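PDB 1H2B: alcohol dehydrogenase from Aeropyrum pernix, which probably oxidises alcohols with NAD+ as hydride acceptor, using a zinc ion in its active site. Local coordinates for residues 49-62 / 343-357. Numbering follows the deposited sequence.
With ZN (zinc ion), chain J; NAJ (nicotinamide-adenine-dinucleotide (acidic form)), chain I; OCA (octanoic acid (caprylic acid)), chain H.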
ATOM      1  N   ALA B  49      23.229  28.731  12.769  1.00 15.95           N
ATOM      2  CA  ALA B  49      23.501  28.409  14.191  1.00 16.82           C
ATOM      3  C   ALA B  49      24.238  27.071  14.335  1.00 19.11           C
ATOM      4  O   ALA B  49      25.073  26.901  15.217  1.00 19.79           O
ATOM      5  CB  ALA B  49      22.197  28.405  15.026  1.00 16.74           C
ATOM      6  N   GLY B  50      23.946  26.117  13.455  1.00 16.15           N
ATOM      7  CA  GLY B  50      24.569  24.792  13.545  1.00 15.34           C
ATOM      8  C   GLY B  50      24.616  24.190  12.150  1.00 15.23           C
ATOM      9  O   GLY B  50      23.620  24.239  11.420  1.00 16.33           O
ATOM     10  N   ALA B  51      25.777  23.661  11.763  1.00 15.65           N
ATOM     11  CA  ALA B  51      25.945  23.047  10.444  1.00 15.85           C
ATOM     12  C   ALA B  51      26.550  21.659  10.606  1.00 17.36           C
ATOM     13  O   ALA B  51      27.693  21.504  11.028  1.00 16.14           O
ATOM     14  CB  ALA B  51      26.848  23.950   9.575  1.00 15.96           C
ATOM     15  N   GLY B  52      25.743  20.635  10.374  1.00 14.68           N
ATOM     16  CA  GLY B  52      26.246  19.278  10.517  1.00 16.14           C
ATOM     17  C   GLY B  52      27.244  18.892   9.454  1.00 14.12           C
ATOM     18  O   GLY B  52      27.205  19.382   8.340  1.00 15.32           O
ATOM     19  N   VAL B  53      28.161  17.993   9.828  1.00 14.75           N
ATOM     20  CA  VAL B  53      29.178  17.486   8.911  1.00 16.20           C
ATOM     21  C   VAL B  53      28.808  16.028   8.581  1.00 17.15           C
ATOM     22  O   VAL B  53      28.634  15.215   9.484  1.00 17.30           O
ATOM     23  CB  VAL B  53      30.563  17.454   9.553  1.00 15.67           C
ATOM     24  CG1 VAL B  53      31.600  17.038   8.541  1.00 17.36           C
ATOM     25  CG2 VAL B  53      30.927  18.855  10.121  1.00 20.06           C
ATOM     26  N   CYS B  54      28.619  15.756   7.306  1.00 16.34           N
ATOM     27  CA  CYS B  54      28.120  14.473   6.847  1.00 13.79           C
ATOM     28  C   CYS B  54      29.221  13.646   6.194  1.00 16.09           C
ATOM     29  O   CYS B  54      30.148  14.220   5.599  1.00 16.08           O
ATOM     30  CB  CYS B  54      27.009  14.771   5.818  1.00 16.57           C
ATOM     31  SG  CYS B  54      26.139  13.316   5.145  1.00 16.11           S
ATOM     32  N   HIS B  55      29.112  12.315   6.225  1.00 14.84           N
ATOM     33  CA  HIS B  55      30.064  11.564   5.418  1.00 17.05           C
ATOM     34  C   HIS B  55      30.030  11.950   3.927  1.00 19.45           C
ATOM     35  O   HIS B  55      31.030  11.815   3.215  1.00 17.56           O
ATOM     36  CB  HIS B  55      29.892  10.049   5.621  1.00 17.70           C
ATOM     37  CG  HIS B  55      31.148   9.256   5.378  1.00 16.53           C
ATOM     38  ND1 HIS B  55      31.751   8.533   6.377  1.00 18.89           N
ATOM     39  CD2 HIS B  55      31.906   9.090   4.264  1.00 22.56           C
ATOM     40  CE1 HIS B  55      32.837   7.943   5.891  1.00 21.45           C
ATOM     41  NE2 HIS B  55      32.952   8.259   4.611  1.00 19.51           N
ATOM     42  N   THR B  56      28.898  12.461   3.437  1.00 15.89           N
ATOM     43  CA  THR B  56      28.855  12.962   2.082  1.00 14.30           C
ATOM     44  C   THR B  56      29.865  14.068   1.838  1.00 15.03           C
ATOM     45  O   THR B  56      30.318  14.228   0.693  1.00 16.45           O
ATOM     46  CB  THR B  56      27.454  13.467   1.781  1.00 16.93           C
ATOM     47  OG1 THR B  56      26.617  12.318   1.615  1.00 15.27           O
ATOM     48  CG2 THR B  56      27.415  14.263   0.440  1.00 18.02           C
ATOM     49  N   ASP B  57      30.174  14.826   2.885  1.00 17.08           N
ATOM     50  CA  ASP B  57      31.213  15.881   2.756  1.00 17.85           C
ATOM     51  C   ASP B  57      32.590  15.311   2.462  1.00 20.87           C
ATOM     52  O   ASP B  57      33.337  15.913   1.665  1.00 19.30           O
ATOM     53  CB  ASP B  57      31.185  16.799   3.966  1.00 17.75           C
ATOM     54  CG  ASP B  57      29.859  17.505   4.055  1.00 17.58           C
ATOM     55  OD1 ASP B  57      29.278  17.627   5.160  1.00 17.15           O
ATOM     56  OD2 ASP B  57      29.351  17.914   2.997  1.00 22.26           O
ATOM     57  N   LEU B  58      32.900  14.143   3.018  1.00 19.55           N
ATOM     58  CA  LEU B  58      34.139  13.468   2.632  1.00 21.01           C
ATOM     59  C   LEU B  58      34.084  13.001   1.189  1.00 18.83           C
ATOM     60  O   LEU B  58      35.039  13.179   0.416  1.00 22.75           O
ATOM     61  CB  LEU B  58      34.404  12.288   3.554  1.00 18.54           C
ATOM     62  CG  LEU B  58      34.650  12.569   5.030  1.00 20.84           C
ATOM     63  CD1 LEU B  58      34.541  11.272   5.782  1.00 27.58           C
ATOM     64  CD2 LEU B  58      36.072  13.134   5.130  1.00 22.15           C
ATOM     65  N   HIS B  59      32.964  12.399   0.796  1.00 18.79           N
ATOM     66  CA  HIS B  59      32.772  12.021  -0.589  1.00 19.45           C
ATOM     67  C   HIS B  59      32.904  13.226  -1.520  1.00 22.44           C
ATOM     68  O   HIS B  59      33.505  13.107  -2.583  1.00 21.55           O
ATOM     69  CB  HIS B  59      31.419  11.313  -0.826  1.00 19.83           C
ATOM     70  CG  HIS B  59      31.208  10.051  -0.025  1.00 18.40           C
ATOM     71  ND1 HIS B  59      32.212   9.156   0.282  1.00 26.94           N
ATOM     72  CD2 HIS B  59      30.078   9.536   0.510  1.00 20.41           C
ATOM     73  CE1 HIS B  59      31.711   8.164   1.001  1.00 21.99           C
ATOM     74  NE2 HIS B  59      30.409   8.348   1.112  1.00 25.67           N
ATOM     75  N   LEU B  60      32.371  14.398  -1.116  1.00 19.29           N
ATOM     76  CA  LEU B  60      32.455  15.593  -1.957  1.00 19.50           C
ATOM     77  C   LEU B  60      33.909  16.002  -2.149  1.00 21.59           C
ATOM     78  O   LEU B  60      34.331  16.223  -3.286  1.00 22.97           O
ATOM     79  CB  LEU B  60      31.682  16.760  -1.317  1.00 18.49           C
ATOM     80  CG  LEU B  60      30.168  16.662  -1.621  1.00 19.28           C
ATOM     81  CD1 LEU B  60      29.418  17.578  -0.673  1.00 18.48           C
ATOM     82  CD2 LEU B  60      29.782  16.926  -3.058  1.00 22.10           C
ATOM     83  N   VAL B  61      34.633  16.106  -1.046  1.00 24.49           N
ATOM     84  CA  VAL B  61      36.041  16.511  -1.106  1.00 26.33           C
ATOM     85  C   VAL B  61      36.838  15.496  -1.957  1.00 28.27           C
ATOM     86  O   VAL B  61      37.735  15.885  -2.740  1.00 28.15           O
ATOM     87  CB  VAL B  61      36.631  16.673   0.285  1.00 25.60           C
ATOM     88  CG1 VAL B  61      38.154  16.901   0.209  1.00 27.64           C
ATOM     89  CG2 VAL B  61      36.008  17.870   0.970  1.00 27.44           C
ATOM     90  N   GLN B  62      36.480  14.212  -1.848  1.00 26.71           N
ATOM     91  CA  GLN B  62      37.138  13.164  -2.668  1.00 30.71           C
ATOM     92  C   GLN B  62      36.824  13.228  -4.177  1.00 31.57           C
ATOM     93  O   GLN B  62      37.471  12.544  -4.988  1.00 35.12           O
ATOM     94  CB  GLN B  62      36.804  11.762  -2.137  1.00 29.70           C
ATOM     95  CG  GLN B  62      37.682  11.271  -1.015  1.00 34.87           C
ATOM     96  CD  GLN B  62      36.975  10.235  -0.142  1.00 45.40           C
ATOM     97  OE1 GLN B  62      36.166   9.442  -0.645  1.00 52.01           O
ATOM     98  NE2 GLN B  62      37.259  10.252   1.163  1.00 45.96           N
ATOM     99  N   LEU B 343      36.620  16.548   9.628  1.00 19.96           N
ATOM    100  CA  LEU B 343      36.571  15.670   8.460  1.00 18.11           C
ATOM    101  C   LEU B 343      37.627  14.566   8.570  1.00 23.57           C
ATOM    102  O   LEU B 343      37.353  13.421   8.270  1.00 22.61           O
ATOM    103  CB  LEU B 343      36.798  16.468   7.179  1.00 20.60           C
ATOM    104  CG  LEU B 343      35.644  17.368   6.710  1.00 22.52           C
ATOM    105  CD1 LEU B 343      36.112  18.273   5.574  1.00 24.38           C
ATOM    106  CD2 LEU B 343      34.479  16.452   6.212  1.00 19.94           C
ATOM    107  N   GLU B 344      38.833  14.920   9.033  1.00 21.32           N
ATOM    108  CA  GLU B 344      39.827  13.885   9.307  1.00 24.38           C
ATOM    109  C   GLU B 344      39.332  12.836  10.335  1.00 21.61           C
ATOM    110  O   GLU B 344      39.473  11.606  10.112  1.00 24.04           O
ATOM    111  CB  GLU B 344      41.129  14.549   9.776  1.00 26.41           C
ATOM    112  CG  GLU B 344      41.943  15.183   8.654  1.00 35.20           C
ATOM    113  CD  GLU B 344      43.019  16.147   9.175  1.00 52.42           C
ATOM    114  OE1 GLU B 344      43.631  15.874  10.242  1.00 53.57           O
ATOM    115  OE2 GLU B 344      43.252  17.194   8.517  1.00 56.90           O
ATOM    116  N   ARG B 345      38.771  13.291  11.451  1.00 20.22           N
ATOM    117  CA  ARG B 345      38.250  12.368  12.466  1.00 22.26           C
ATOM    118  C   ARG B 345      37.144  11.492  11.872  1.00 22.35           C
ATOM    119  O   ARG B 345      37.098  10.283  12.088  1.00 22.15           O
ATOM    120  CB  ARG B 345      37.707  13.134  13.658  1.00 19.78           C
ATOM    121  CG  ARG B 345      38.830  13.874  14.452  1.00 28.42           C
ATOM    122  CD  ARG B 345      38.345  14.634  15.642  1.00 22.78           C
ATOM    123  NE  ARG B 345      37.414  13.836  16.440  1.00 32.51           N
ATOM    124  CZ  ARG B 345      36.182  14.220  16.767  1.00 33.03           C
ATOM    125  NH1 ARG B 345      35.718  15.421  16.399  1.00 37.46           N
ATOM    126  NH2 ARG B 345      35.412  13.402  17.471  1.00 33.98           N
ATOM    127  N   LEU B 346      36.262  12.128  11.112  1.00 21.67           N
ATOM    128  CA  LEU B 346      35.151  11.362  10.509  1.00 20.21           C
ATOM    129  C   LEU B 346      35.658  10.268   9.594  1.00 21.93           C
ATOM    130  O   LEU B 346      35.148   9.142   9.634  1.00 22.64           O
ATOM    131  CB  LEU B 346      34.158  12.291   9.772  1.00 20.93           C
ATOM    132  CG  LEU B 346      32.835  11.633   9.317  1.00 17.53           C
ATOM    133  CD1 LEU B 346      31.986  11.137  10.453  1.00 16.23           C
ATOM    134  CD2 LEU B 346      32.064  12.724   8.538  1.00 16.85           C
ATOM    135  N   GLU B 347      36.662  10.571   8.762  1.00 21.76           N
ATOM    136  CA  GLU B 347      37.229   9.580   7.843  1.00 21.59           C
ATOM    137  C   GLU B 347      37.785   8.396   8.641  1.00 23.10           C
ATOM    138  O   GLU B 347      37.732   7.248   8.161  1.00 25.52           O
ATOM    139  CB  GLU B 347      38.326  10.234   6.989  1.00 22.50           C
ATOM    140  CG  GLU B 347      39.111   9.309   6.068  1.00 28.90           C
ATOM    141  CD  GLU B 347      38.281   8.720   4.951  1.00 40.50           C
ATOM    142  OE1 GLU B 347      37.219   9.301   4.591  1.00 39.47           O
ATOM    143  OE2 GLU B 347      38.695   7.671   4.419  1.00 40.74           O
ATOM    144  N   LYS B 348      38.283   8.684   9.848  1.00 23.04           N
ATOM    145  CA  LYS B 348      38.887   7.641  10.716  1.00 25.04           C
ATOM    146  C   LYS B 348      37.917   6.920  11.636  1.00 27.82           C
ATOM    147  O   LYS B 348      38.306   6.017  12.400  1.00 26.50           O
ATOM    148  CB  LYS B 348      40.059   8.198  11.543  1.00 28.66           C
ATOM    149  CG  LYS B 348      41.197   8.739  10.694  1.00 34.49           C
ATOM    150  CD  LYS B 348      42.194   9.494  11.575  1.00 44.22           C
ATOM    151  CE  LYS B 348      43.412   8.640  11.875  1.00 52.64           C
ATOM    152  NZ  LYS B 348      43.926   8.843  13.271  1.00 55.02           N
ATOM    153  N   GLY B 349      36.637   7.293  11.570  1.00 21.06           N
ATOM    154  CA  GLY B 349      35.643   6.628  12.376  1.00 21.75           C
ATOM    155  C   GLY B 349      35.679   7.083  13.824  1.00 23.52           C
ATOM    156  O   GLY B 349      35.188   6.373  14.703  1.00 26.88           O
ATOM    157  N   GLU B 350      36.202   8.291  14.056  1.00 21.67           N
ATOM    158  CA  GLU B 350      36.360   8.839  15.403  1.00 23.65           C
ATOM    159  C   GLU B 350      35.328   9.854  15.864  1.00 25.53           C
ATOM    160  O   GLU B 350      35.546  10.550  16.865  1.00 24.79           O
ATOM    161  CB  GLU B 350      37.759   9.446  15.573  1.00 24.11           C
ATOM    162  CG  GLU B 350      38.860   8.462  15.218  1.00 34.17           C
ATOM    163  CD  GLU B 350      40.257   8.995  15.470  1.00 40.37           C
ATOM    164  OE1 GLU B 350      40.463  10.240  15.513  1.00 40.78           O
ATOM    165  OE2 GLU B 350      41.157   8.135  15.607  1.00 40.56           O
ATOM    166  N   VAL B 351      34.209   9.966  15.148  1.00 22.35           N
ATOM    167  CA  VAL B 351      33.123  10.832  15.590  1.00 20.97           C
ATOM    168  C   VAL B 351      32.012   9.942  16.128  1.00 22.96           C
ATOM    169  O   VAL B 351      31.445   9.111  15.397  1.00 24.57           O
ATOM    170  CB  VAL B 351      32.596  11.723  14.432  1.00 19.77           C
ATOM    171  CG1 VAL B 351      31.444  12.600  14.906  1.00 21.09           C
ATOM    172  CG2 VAL B 351      33.752  12.598  13.859  1.00 23.48           C
ATOM    173  N   LEU B 352      31.720  10.097  17.406  1.00 22.61           N
ATOM    174  CA  LEU B 352      30.587   9.415  18.000  1.00 23.52           C
ATOM    175  C   LEU B 352      29.300  10.205  17.687  1.00 24.77           C
ATOM    176  O   LEU B 352      29.073  11.326  18.198  1.00 28.26           O
ATOM    177  CB  LEU B 352      30.758   9.235  19.523  1.00 24.94           C
ATOM    178  CG  LEU B 352      29.686   8.339  20.170  1.00 23.01           C
ATOM    179  CD1 LEU B 352      29.983   6.885  19.920  1.00 26.54           C
ATOM    180  CD2 LEU B 352      29.659   8.566  21.678  1.00 32.22           C
ATOM    181  N   GLY B 353      28.446   9.605  16.858  1.00 21.89           N
ATOM    182  CA  GLY B 353      27.232  10.297  16.409  1.00 20.52           C
ATOM    183  C   GLY B 353      27.541  11.261  15.270  1.00 19.28           C
ATOM    184  O   GLY B 353      28.126  10.873  14.279  1.00 18.80           O
ATOM    185  N   ARG B 354      27.199  12.529  15.462  1.00 17.91           N
ATOM    186  CA  ARG B 354      27.282  13.546  14.425  1.00 17.57           C
ATOM    187  C   ARG B 354      28.024  14.757  14.921  1.00 19.46           C
ATOM    188  O   ARG B 354      27.663  15.314  15.940  1.00 21.35           O
ATOM    189  CB  ARG B 354      25.848  13.951  14.068  1.00 18.02           C
ATOM    190  CG  ARG B 354      25.702  14.804  12.837  1.00 22.00           C
ATOM    191  CD  ARG B 354      26.349  14.214  11.633  1.00 18.97           C
ATOM    192  NE  ARG B 354      25.585  14.345  10.413  1.00 15.73           N
ATOM    193  CZ  ARG B 354      25.730  13.506   9.393  1.00 16.39           C
ATOM    194  NH1 ARG B 354      26.572  12.469   9.479  1.00 17.47           N
ATOM    195  NH2 ARG B 354      25.025  13.705   8.294  1.00 17.26           N
ATOM    196  N   ALA B 355      29.001  15.191  14.133  1.00 16.34           N
ATOM    197  CA  ALA B 355      29.691  16.438  14.420  1.00 18.31           C
ATOM    198  C   ALA B 355      28.857  17.590  13.879  1.00 17.73           C
ATOM    199  O   ALA B 355      28.325  17.515  12.759  1.00 18.68           O
ATOM    200  CB  ALA B 355      31.056  16.416  13.810  1.00 18.81           C
ATOM    201  N   VAL B 356      28.746  18.669  14.661  1.00 18.66           N
ATOM    202  CA  VAL B 356      27.969  19.859  14.232  1.00 16.29           C
ATOM    203  C   VAL B 356      28.886  21.067  14.484  1.00 18.76           C
ATOM    204  O   VAL B 356      29.497  21.146  15.568  1.00 20.39           O
ATOM    205  CB  VAL B 356      26.704  19.988  15.047  1.00 17.43           C
ATOM    206  CG1 VAL B 356      25.942  21.243  14.695  1.00 18.57           C
ATOM    207  CG2 VAL B 356      25.779  18.784  14.793  1.00 20.39           C
ATOM    208  N   LEU B 357      29.011  21.934  13.484  1.00 19.27           N
ATOM    209  CA  LEU B 357      29.855  23.160  13.551  1.00 18.35           C
ATOM    210  C   LEU B 357      29.024  24.365  13.899  1.00 21.89           C
ATOM    211  O   LEU B 357      27.915  24.524  13.410  1.00 21.35           O
ATOM    212  CB  LEU B 357      30.622  23.419  12.249  1.00 16.81           C
ATOM    213  CG  LEU B 357      31.359  22.179  11.741  1.00 21.12           C
ATOM    214  CD1 LEU B 357      32.097  22.568  10.466  1.00 22.11           C
ATOM    215  CD2 LEU B 357      32.295  21.519  12.790  1.00 24.15           C
TER
HETATM  216 ZN    ZN J1362      24.577  14.411   3.926  1.00 17.64          ZN
HETATM  217  PA  NAJ I1361      29.391   8.066   9.317  1.00 17.71           P
HETATM  218  O1A NAJ I1361      30.838   8.134   8.915  1.00 18.35           O
HETATM  219  O2A NAJ I1361      28.894   8.924  10.492  1.00 17.12           O
HETATM  220  O5B NAJ I1361      28.961   6.597   9.770  1.00 17.76           O
HETATM  221  C5B NAJ I1361      29.435   5.418   9.104  1.00 17.01           C
HETATM  222  C4B NAJ I1361      29.361   4.336  10.168  1.00 15.34           C
HETATM  223  O4B NAJ I1361      29.624   3.083   9.507  1.00 14.23           O
HETATM  224  C3B NAJ I1361      30.358   4.524  11.311  1.00 15.86           C
HETATM  225  O3B NAJ I1361      29.730   4.383  12.597  1.00 18.05           O
HETATM  226  C2B NAJ I1361      31.326   3.398  10.978  1.00 17.90           C
HETATM  227  O2B NAJ I1361      32.078   2.922  12.105  1.00 18.14           O
HETATM  228  C1B NAJ I1361      30.431   2.304  10.380  1.00 16.05           C
HETATM  229  N9A NAJ I1361      31.129   1.308   9.567  1.00 17.34           N
HETATM  230  C8A NAJ I1361      32.262   1.432   8.751  1.00 19.14           C
HETATM  231  N7A NAJ I1361      32.522   0.233   8.161  1.00 17.28           N
HETATM  232  C5A NAJ I1361      31.579  -0.653   8.597  1.00 16.16           C
HETATM  233  C6A NAJ I1361      31.346  -1.982   8.347  1.00 17.04           C
HETATM  234  N6A NAJ I1361      32.137  -2.727   7.563  1.00 17.61           N
HETATM  235  N1A NAJ I1361      30.242  -2.570   8.908  1.00 15.51           N
HETATM  236  C2A NAJ I1361      29.402  -1.889   9.772  1.00 14.92           C
HETATM  237  N3A NAJ I1361      29.657  -0.587  10.032  1.00 13.16           N
HETATM  238  C4A NAJ I1361      30.731   0.015   9.456  1.00 15.34           C
HETATM  239  O3  NAJ I1361      28.558   8.364   7.997  1.00 16.09           O
HETATM  240  PN  NAJ I1361      27.134   9.106   7.832  1.00 15.94           P
HETATM  241  O1N NAJ I1361      27.327  10.547   7.713  1.00 15.80           O
HETATM  242  O2N NAJ I1361      26.186   8.572   8.830  1.00 15.31           O
HETATM  243  O5D NAJ I1361      26.767   8.623   6.345  1.00 14.60           O
HETATM  244  C5D NAJ I1361      26.490   7.239   6.144  1.00 15.36           C
HETATM  245  C4D NAJ I1361      26.447   6.950   4.652  1.00 14.07           C
HETATM  246  O4D NAJ I1361      25.232   7.515   4.129  1.00 15.72           O
HETATM  247  C3D NAJ I1361      27.569   7.616   3.856  1.00 13.51           C
HETATM  248  O3D NAJ I1361      27.821   6.815   2.686  1.00 15.30           O
HETATM  249  C2D NAJ I1361      26.940   8.949   3.427  1.00 16.56           C
HETATM  250  O2D NAJ I1361      27.533   9.563   2.317  1.00 16.12           O
HETATM  251  C1D NAJ I1361      25.529   8.429   3.101  1.00 14.56           C
HETATM  252  N1N NAJ I1361      24.438   9.397   2.988  1.00 14.82           N
HETATM  253  C2N NAJ I1361      23.392   9.029   2.194  1.00 14.47           C
HETATM  254  C3N NAJ I1361      22.289   9.859   2.084  1.00 13.13           C
HETATM  255  C7N NAJ I1361      21.176   9.477   1.164  1.00 14.95           C
HETATM  256  O7N NAJ I1361      20.193  10.387   1.057  1.00 14.75           O
HETATM  257  N7N NAJ I1361      21.062   8.309   0.525  1.00 13.75           N
HETATM  258  C4N NAJ I1361      22.190  11.096   2.802  1.00 16.75           C
HETATM  259  C5N NAJ I1361      23.234  11.325   3.743  1.00 16.34           C
HETATM  260  C6N NAJ I1361      24.345  10.506   3.800  1.00 16.13           C
HETATM  261  C1  OCA H1360      23.371  13.824   1.327  1.00 21.45           C
HETATM  262  C2  OCA H1360      23.459  13.185  -0.067  1.00 22.77           C
HETATM  263  C3  OCA H1360      22.373  13.750  -0.999  1.00 26.84           C
HETATM  264  C4  OCA H1360      22.599  13.485  -2.478  1.00 25.42           C
HETATM  265  C5  OCA H1360      21.555  14.249  -3.291  1.00 26.38           C
HETATM  266  C6  OCA H1360      21.589  13.843  -4.763  1.00 28.97           C
HETATM  267  C7  OCA H1360      20.497  14.497  -5.602  1.00 31.84           C
HETATM  268  C8  OCA H1360      20.627  14.029  -7.041  1.00 35.15           C
HETATM  269  O1  OCA H1360      24.286  13.624   2.173  1.00 19.71           O
HETATM  270  O2  OCA H1360      22.379  14.514   1.639  1.00 19.16           O
HETATM  271  O   HOH W   1      29.882  14.000  11.643  1.00 16.49           O
HETATM  272  O   HOH W   2      35.173   7.771   3.121  1.00 37.06           O
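The guanidinium group of Arg354 lies flat against the backbone at Val53 and Cys54: Val53 O and Cys54 CA sit over one of its faces, both toward the rim, and at its edge NH1 donates in plane to NAJ O1N across 2.7 Å. Its NE turns to a salt bridge with Glu80. A second flat group, the His55 ring, has Leu58 CD1 over the centre of one face. In-plane partners meet both of its nitrogens: ND1 gives a nearly straight bond (173°) to NAJ O1A of 2.7 Å, while NE2 shares a water with Glu347 OE1. With CG swung anti to its backbone N (chi1 -153°), the ring leans toward the pyrophosphate, and His55 N binds NAJ O1N at 2.9 Å.

Leu58 drives its two methyls into helix 339-347, CD2 reaching Leu343 O and CD2, and CD1 packing on Leu346 CG at 3.9 Å. Val53 straddles helix and strand: CG1 meets Leu343 CD2 and CG2 meets Leu357 CG. Beside these apolar contacts, strands 50-52 and 354-357 pair antiparallel through Ala51 N to Leu357 O and Leu357 N to Ala51 O, both 2.8 Å. Val53 N continues the ladder to Ala355 O, and a water bridges Val53 O and Ala355 N where the strands part.

Cys54 N-caps helix 55-61 and forms a capping box with Asp57, whose OD1 accepts from Cys54 N at 2.9 Å. Cys54 SG binds the zinc together with His79, Asp168 and octanoic acid O1, and also accepts from Thr56 N. Two bonds thus grip NAJ O1N, one from each segment; the cationic Arg354, helped by the helix N-terminus, would be expected to offset the pyrophosphate charge. Arg354 NH2 also comes within 3.4 Å of Cys54 SG, a close approach without a hydrogen bond, where its positive charge would be expected to favour the thiolate, so that one side chain touches both the cofactor and a zinc ligand.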